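Local coordinates for capsular polysaccharide biosynthesis protein (Burkholderia pseudomallei, PDB 4BQN) that binds coenzyme A and is probably an acetyltransferase in the biosynthesis of capsular polysaccharide, at residues S94-T106 with D154-T166. The protein carries 1 engineered substitution. Residues are numbered along the deposited sequence; the frame is centred on the assembly and turned at random. Where two conformers were deposited one is given.
Sequences SVQYMHWEGYHPT and DEIESWCVDELKT. With COA (coenzyme A), chain C.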
loop_
_atom_site.group_PDB
_atom_site.type_symbol
_atom_site.label_atom_id
_atom_site.label_comp_id
_atom_site.label_asym_id
_atom_site.label_seq_id
_atom_site.Cartn_x
_atom_site.Cartn_y
_atom_site.Cartn_z
ATOM N N SER A 94 -9.712 -9.843 10.427
ATOM C CA SER A 94 -8.527 -9.228 9.843
ATOM C C SER A 94 -8.614 -9.113 8.328
ATOM O O SER A 94 -9.124 -10.008 7.624
ATOM C CB SER A 94 -7.259 -9.951 10.277
ATOM O OG SER A 94 -7.369 -11.339 10.004
ATOM N N VAL A 95 -8.097 -7.986 7.857
ATOM C CA VAL A 95 -8.085 -7.617 6.451
ATOM C C VAL A 95 -6.642 -7.442 6.003
ATOM O O VAL A 95 -5.844 -6.769 6.679
ATOM C CB VAL A 95 -8.835 -6.283 6.235
ATOM C CG1 VAL A 95 -8.831 -5.893 4.759
ATOM C CG2 VAL A 95 -10.255 -6.399 6.758
ATOM N N GLN A 96 -6.336 -8.026 4.852
ATOM C CA GLN A 96 -5.035 -7.943 4.241
ATOM C C GLN A 96 -4.526 -6.498 4.161
ATOM O O GLN A 96 -5.285 -5.583 3.813
ATOM C CB GLN A 96 -5.139 -8.512 2.829
ATOM C CG GLN A 96 -3.866 -8.452 2.000
ATOM C CD GLN A 96 -4.034 -9.260 0.736
ATOM O OE1 GLN A 96 -4.975 -9.039 -0.023
ATOM N NE2 GLN A 96 -3.134 -10.233 0.514
ATOM N N TYR A 97 -3.241 -6.314 4.474
ATOM C CA TYR A 97 -2.543 -5.071 4.204
ATOM C C TYR A 97 -2.064 -5.159 2.752
ATOM O O TYR A 97 -1.228 -6.013 2.400
ATOM C CB TYR A 97 -1.379 -4.862 5.166
ATOM C CG TYR A 97 -0.598 -3.619 4.840
ATOM C CD1 TYR A 97 -1.179 -2.351 4.960
ATOM C CD2 TYR A 97 0.710 -3.706 4.373
ATOM C CE1 TYR A 97 -0.467 -1.205 4.653
ATOM C CE2 TYR A 97 1.435 -2.562 4.062
ATOM C CZ TYR A 97 0.839 -1.316 4.199
ATOM O OH TYR A 97 1.530 -0.173 3.913
ATOM N N MET A 98 -2.618 -4.316 1.893
ATOM C CA MET A 98 -2.389 -4.445 0.466
ATOM C C MET A 98 -1.131 -3.668 0.062
ATOM O O MET A 98 -1.110 -2.440 0.098
ATOM C CB MET A 98 -3.618 -3.945 -0.296
ATOM C CG MET A 98 -4.849 -4.770 -0.014
ATOM S SD MET A 98 -6.386 -4.027 -0.594
ATOM C CE MET A 98 -6.739 -2.906 0.766
ATOM N N HIS A 99 -0.099 -4.391 -0.356
ATOM C CA HIS A 99 1.174 -3.817 -0.765
ATOM C C HIS A 99 1.603 -4.588 -2.006
ATOM O O HIS A 99 1.538 -5.825 -2.032
ATOM C CB HIS A 99 2.174 -3.919 0.386
ATOM C CG HIS A 99 3.552 -3.432 0.073
ATOM N ND1 HIS A 99 4.126 -2.354 0.717
ATOM C CD2 HIS A 99 4.495 -3.911 -0.776
ATOM C CE1 HIS A 99 5.360 -2.193 0.276
ATOM N NE2 HIS A 99 5.607 -3.120 -0.636
ATOM N N TRP A 100 2.003 -3.863 -3.043
ATOM C CA TRP A 100 2.318 -4.486 -4.325
ATOM C C TRP A 100 3.259 -3.578 -5.086
ATOM O O TRP A 100 2.869 -2.470 -5.463
ATOM C CB TRP A 100 1.024 -4.679 -5.120
ATOM C CG TRP A 100 1.185 -5.393 -6.412
ATOM C CD1 TRP A 100 1.319 -4.840 -7.664
ATOM C CD2 TRP A 100 1.157 -6.816 -6.599
ATOM N NE1 TRP A 100 1.400 -5.841 -8.614
ATOM C CE2 TRP A 100 1.314 -7.060 -7.986
ATOM C CE3 TRP A 100 1.030 -7.914 -5.729
ATOM C CZ2 TRP A 100 1.322 -8.348 -8.521
ATOM C CZ3 TRP A 100 1.035 -9.194 -6.260
ATOM C CH2 TRP A 100 1.196 -9.401 -7.643
ATOM N N GLU A 101 4.482 -4.047 -5.327
ATOM C CA GLU A 101 5.526 -3.250 -6.000
ATOM C C GLU A 101 5.566 -3.496 -7.510
ATOM O O GLU A 101 6.425 -2.969 -8.198
ATOM C CB GLU A 101 6.896 -3.513 -5.355
ATOM C CG GLU A 101 6.914 -3.059 -3.913
ATOM C CD GLU A 101 8.159 -3.464 -3.175
ATOM O OE1 GLU A 101 9.205 -3.652 -3.826
ATOM O OE2 GLU A 101 8.068 -3.594 -1.942
ATOM N N GLY A 102 4.634 -4.293 -8.031
ATOM C CA GLY A 102 4.755 -4.738 -9.407
ATOM C C GLY A 102 4.639 -3.655 -10.458
ATOM O O GLY A 102 5.206 -3.793 -11.530
ATOM N N TYR A 103 3.936 -2.561 -10.179
ATOM C CA TYR A 103 3.894 -1.478 -11.169
ATOM C C TYR A 103 5.135 -0.604 -11.131
ATOM O O TYR A 103 5.550 -0.060 -12.165
ATOM C CB TYR A 103 2.685 -0.581 -10.956
ATOM C CG TYR A 103 1.381 -1.313 -11.077
ATOM C CD1 TYR A 103 0.889 -1.707 -12.321
ATOM C CD2 TYR A 103 0.608 -1.584 -9.944
ATOM C CE1 TYR A 103 -0.321 -2.390 -12.430
ATOM C CE2 TYR A 103 -0.594 -2.262 -10.041
ATOM C CZ TYR A 103 -1.063 -2.643 -11.280
ATOM O OH TYR A 103 -2.264 -3.297 -11.346
ATOM N N HIS A 104 5.696 -0.442 -9.933
ATOM C CA HIS A 104 6.754 0.549 -9.697
ATOM C C HIS A 104 7.877 -0.133 -8.934
ATOM O O HIS A 104 8.104 0.135 -7.752
ATOM C CB HIS A 104 6.219 1.769 -8.918
ATOM C CG HIS A 104 4.793 2.110 -9.220
ATOM N ND1 HIS A 104 3.778 1.899 -8.309
ATOM C CD2 HIS A 104 4.208 2.641 -10.327
ATOM C CE1 HIS A 104 2.630 2.278 -8.843
ATOM N NE2 HIS A 104 2.862 2.742 -10.065
ATOM N N PRO A 105 8.612 -1.028 -9.610
ATOM C CA PRO A 105 9.536 -1.871 -8.863
ATOM C C PRO A 105 10.746 -1.101 -8.324
ATOM O O PRO A 105 11.505 -1.648 -7.527
ATOM C CB PRO A 105 9.968 -2.937 -9.895
ATOM C CG PRO A 105 8.955 -2.874 -10.979
ATOM C CD PRO A 105 8.484 -1.446 -11.012
ATOM N N THR A 106 10.930 0.148 -8.762
ATOM C CA THR A 106 12.044 0.961 -8.288
ATOM C C THR A 106 11.678 1.842 -7.087
ATOM O O THR A 106 12.527 2.577 -6.597
ATOM C CB THR A 106 12.567 1.886 -9.405
ATOM O OG1 THR A 106 11.562 2.833 -9.744
ATOM C CG2 THR A 106 12.974 1.095 -10.648
ATOM N N ASP A 154 8.038 -11.425 -14.571
ATOM C CA ASP A 154 7.476 -12.591 -13.896
ATOM C C ASP A 154 8.123 -12.810 -12.532
ATOM O O ASP A 154 7.453 -13.187 -11.570
ATOM C CB ASP A 154 7.619 -13.851 -14.745
ATOM C CG ASP A 154 6.751 -13.830 -15.984
ATOM O OD1 ASP A 154 5.723 -13.133 -15.990
ATOM O OD2 ASP A 154 7.085 -14.554 -16.947
ATOM N N GLU A 155 9.429 -12.586 -12.453
ATOM C CA GLU A 155 10.154 -12.722 -11.186
ATOM C C GLU A 155 9.620 -11.696 -10.182
ATOM O O GLU A 155 9.411 -12.005 -9.006
ATOM C CB GLU A 155 11.653 -12.524 -11.397
ATOM C CG GLU A 155 12.477 -12.547 -10.112
ATOM C CD GLU A 155 13.958 -12.336 -10.343
ATOM O OE1 GLU A 155 14.377 -12.165 -11.507
ATOM O OE2 GLU A 155 14.708 -12.357 -9.347
ATOM N N ILE A 156 9.434 -10.461 -10.643
ATOM C CA ILE A 156 8.905 -9.400 -9.788
ATOM C C ILE A 156 7.537 -9.795 -9.254
ATOM O O ILE A 156 7.302 -9.727 -8.050
ATOM C CB ILE A 156 8.842 -8.063 -10.541
ATOM C CG1 ILE A 156 10.264 -7.559 -10.845
ATOM C CG2 ILE A 156 8.077 -7.026 -9.724
ATOM C CD1 ILE A 156 10.325 -6.506 -11.944
ATOM N N GLU A 157 6.635 -10.215 -10.149
ATOM C CA GLU A 157 5.270 -10.558 -9.747
ATOM C C GLU A 157 5.247 -11.743 -8.794
ATOM O O GLU A 157 4.482 -11.739 -7.825
ATOM C CB GLU A 157 4.384 -10.829 -10.936
ATOM C CG GLU A 157 4.076 -9.553 -11.683
ATOM C CD GLU A 157 3.127 -9.735 -12.838
ATOM O OE1 GLU A 157 2.730 -10.887 -13.123
ATOM O OE2 GLU A 157 2.791 -8.718 -13.477
ATOM N N SER A 158 6.077 -12.753 -9.059
ATOM C CA SER A 158 6.149 -13.931 -8.177
ATOM C C SER A 158 6.536 -13.520 -6.756
ATOM O O SER A 158 5.941 -13.995 -5.788
ATOM C CB SER A 158 7.117 -14.990 -8.720
ATOM O OG SER A 158 7.130 -16.139 -7.885
ATOM N N TRP A 159 7.512 -12.621 -6.636
ATOM C CA TRP A 159 7.946 -12.143 -5.338
ATOM C C TRP A 159 6.826 -11.342 -4.666
ATOM O O TRP A 159 6.567 -11.513 -3.469
ATOM C CB TRP A 159 9.225 -11.321 -5.467
ATOM C CG TRP A 159 9.713 -10.773 -4.188
ATOM C CD1 TRP A 159 10.524 -11.397 -3.276
ATOM C CD2 TRP A 159 9.456 -9.458 -3.670
ATOM N NE1 TRP A 159 10.764 -10.555 -2.210
ATOM C CE2 TRP A 159 10.129 -9.357 -2.433
ATOM C CE3 TRP A 159 8.723 -8.358 -4.138
ATOM C CZ2 TRP A 159 10.092 -8.191 -1.646
ATOM C CZ3 TRP A 159 8.687 -7.194 -3.357
ATOM C CH2 TRP A 159 9.363 -7.128 -2.120
ATOM N N CYS A 160 6.165 -10.461 -5.424
ATOM C CA CYS A 160 5.062 -9.685 -4.859
ATOM C C CYS A 160 3.952 -10.581 -4.309
ATOM O O CYS A 160 3.416 -10.318 -3.227
ATOM C CB CYS A 160 4.474 -8.719 -5.891
ATOM S SG CYS A 160 5.601 -7.389 -6.381
ATOM N N VAL A 161 3.620 -11.653 -5.026
ATOM C CA VAL A 161 2.614 -12.589 -4.549
ATOM C C VAL A 161 3.113 -13.298 -3.298
ATOM O O VAL A 161 2.362 -13.413 -2.321
ATOM C CB VAL A 161 2.268 -13.636 -5.620
ATOM C CG1 VAL A 161 1.474 -14.801 -5.018
ATOM C CG2 VAL A 161 1.494 -12.959 -6.732
ATOM N N ASP A 162 4.364 -13.764 -3.307
ATOM C CA ASP A 162 4.911 -14.472 -2.140
ATOM C C ASP A 162 4.922 -13.617 -0.874
ATOM O O ASP A 162 4.689 -14.121 0.222
ATOM C CB ASP A 162 6.325 -14.975 -2.404
ATOM C CG ASP A 162 6.371 -16.096 -3.416
ATOM O OD1 ASP A 162 5.309 -16.657 -3.758
ATOM O OD2 ASP A 162 7.487 -16.408 -3.871
ATOM N N GLU A 163 5.214 -12.323 -1.015
ATOM C CA GLU A 163 5.191 -11.429 0.150
ATOM C C GLU A 163 3.797 -11.348 0.778
ATOM O O GLU A 163 3.663 -11.273 2.007
ATOM C CB GLU A 163 5.657 -10.030 -0.238
ATOM C CG GLU A 163 7.148 -9.954 -0.532
ATOM C CD GLU A 163 8.009 -10.288 0.677
ATOM O OE1 GLU A 163 7.800 -9.717 1.769
ATOM O OE2 GLU A 163 8.908 -11.120 0.544
ATOM N N LEU A 164 2.765 -11.321 -0.060
ATOM C CA LEU A 164 1.391 -11.350 0.433
ATOM C C LEU A 164 1.053 -12.696 1.069
ATOM O O LEU A 164 0.481 -12.742 2.150
ATOM C CB LEU A 164 0.409 -11.007 -0.687
ATOM C CG LEU A 164 0.478 -9.574 -1.242
ATOM C CD1 LEU A 164 -0.476 -9.405 -2.407
ATOM C CD2 LEU A 164 0.152 -8.558 -0.151
ATOM N N LYS A 165 1.430 -13.791 0.414
ATOM C CA LYS A 165 1.132 -15.115 0.951
ATOM C C LYS A 165 1.841 -15.372 2.283
ATOM O O LYS A 165 1.258 -15.972 3.184
ATOM C CB LYS A 165 1.458 -16.201 -0.078
ATOM C CG LYS A 165 0.500 -16.211 -1.258
ATOM C CD LYS A 165 0.855 -17.306 -2.249
ATOM C CE LYS A 165 -0.128 -17.367 -3.405
ATOM N NZ LYS A 165 0.248 -18.423 -4.393
ATOM N N THR A 166 3.084 -14.904 2.420
ATOM C CA THR A 166 3.818 -15.016 3.690
ATOM C C THR A 166 3.052 -14.275 4.793
ATOM O O THR A 166 2.879 -14.786 5.905
ATOM C CB THR A 166 5.240 -14.428 3.555
ATOM O OG1 THR A 166 6.016 -15.291 2.721
ATOM C CG2 THR A 166 5.938 -14.296 4.918
HETATM N N1A COA C . 5.877 -6.641 0.355
HETATM C C2A COA C . 6.990 -5.959 0.728
HETATM N N3A COA C . 7.021 -5.162 1.810
HETATM C C4A COA C . 5.921 -5.054 2.589
HETATM C C5A COA C . 4.696 -5.769 2.250
HETATM C C6A COA C . 4.725 -6.600 1.053
HETATM N N6A COA C . 3.622 -7.281 0.678
HETATM N N7A COA C . 3.760 -5.477 3.183
HETATM C C8A COA C . 4.354 -4.639 4.070
HETATM N N9A COA C . 5.625 -4.373 3.695
HETATM C C1B COA C . 6.629 -3.560 4.394
HETATM C C2B COA C . 6.092 -2.346 5.132
HETATM O O2B COA C . 6.007 -1.225 4.252
HETATM C C3B COA C . 7.162 -2.198 6.203
HETATM O O3B COA C . 8.311 -1.606 5.567
HETATM P P3B COA C . 9.555 -1.025 6.403
HETATM O O7A COA C . 10.402 -0.363 5.344
HETATM O O8A COA C . 8.936 -0.048 7.366
HETATM O O9A COA C . 10.210 -2.209 7.073
HETATM C C4B COA C . 7.499 -3.645 6.558
HETATM O O4B COA C . 7.141 -4.423 5.414
HETATM C C5B COA C . 6.773 -4.174 7.795
HETATM O O5B COA C . 5.379 -3.997 7.573
HETATM P P1A COA C . 4.321 -5.138 7.888
HETATM O O1A COA C . 3.003 -4.634 7.379
HETATM O O2A COA C . 4.799 -6.466 7.381
HETATM O O3A COA C . 4.274 -5.284 9.480
HETATM P P2A COA C . 3.962 -4.295 10.713
HETATM O O4A COA C . 5.239 -4.153 11.503
HETATM O O5A COA C . 2.769 -4.891 11.407
HETATM O O6A COA C . 3.598 -2.875 10.093
HETATM C CBP COA C . 2.451 -1.095 8.968
HETATM C CCP COA C . 2.300 -2.471 9.613
HETATM C CDP COA C . 1.107 -0.614 8.432
HETATM C CEP COA C . 2.871 -0.114 10.049
HETATM C CAP COA C . 3.511 -1.211 7.842
HETATM O OAP COA C . 2.986 -1.981 6.758
HETATM C C9P COA C . 4.087 0.076 7.273
HETATM O O9P COA C . 5.023 0.635 7.832
HETATM N N8P COA C . 3.589 0.540 6.121
HETATM C C7P COA C . 4.123 1.728 5.468
HETATM C C6P COA C . 3.736 3.046 6.114
HETATM C C5P COA C . 2.237 3.173 6.065
HETATM O O5P COA C . 1.536 2.762 6.977
HETATM N N4P COA C . 1.757 3.750 4.979
HETATM C C3P COA C . 0.347 3.937 4.786
HETATM C C2P COA C . -0.082 3.272 3.499
HETATM S S1P COA C . -1.806 2.993 3.587
HETATM O O HOH W 1 -1.310 -10.727 2.810
HETATM O O HOH W 2 3.459 -7.755 -2.224
HETATM O O HOH W 3 3.699 -6.368 -12.515
#
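Trp100 lays one face of its indole on Cys160 of helix 153-167. Cys160 CB sits 3.6 Å from the centroid of the six-membered ring, 16° off the normal, a CH-pi contact, and the sulfur stands over it as a sulfur-aromatic partner. Because SG turns back beside its own backbone N (chi1 -67°), it also reaches the loop, 3.6 Å from Gly102 N. At the rim, Val161 CG2 lies in the ring plane 3.7 Å from Trp100 CH2, and Leu164 CD1 meets CE3 near that plane. The other methyl of Leu164, CD2, packs on His99 O and Gln96 NE2; NE2 bonds to Thr183 OG1, and OE1 to Val182 N.

This loop, following edge strand 91-94 of the parallel sheet, and the helix together hold the adenine of coenzyme A. His99 puts its imidazole flat over the base, while Glu163 CB touches adenine N1A at 3.4 Å. His99 NE2 donates an almost straight bond (2.8 Å, 173°) to the anti lone pair of Glu101 OE2, which should fix the ring's rotation; OE1 of that carboxylate pairs with Arg299 and lies obliquely against Trp159 CZ3. At the amino edge of the base a water joins the two backbones, donating to His99 O and Cys160 O and accepting from N6A. The Ile156 side chain crosses Pro105 at about a right angle, CD1 to Pro105 CG 4.0 Å, with Trp301 against both.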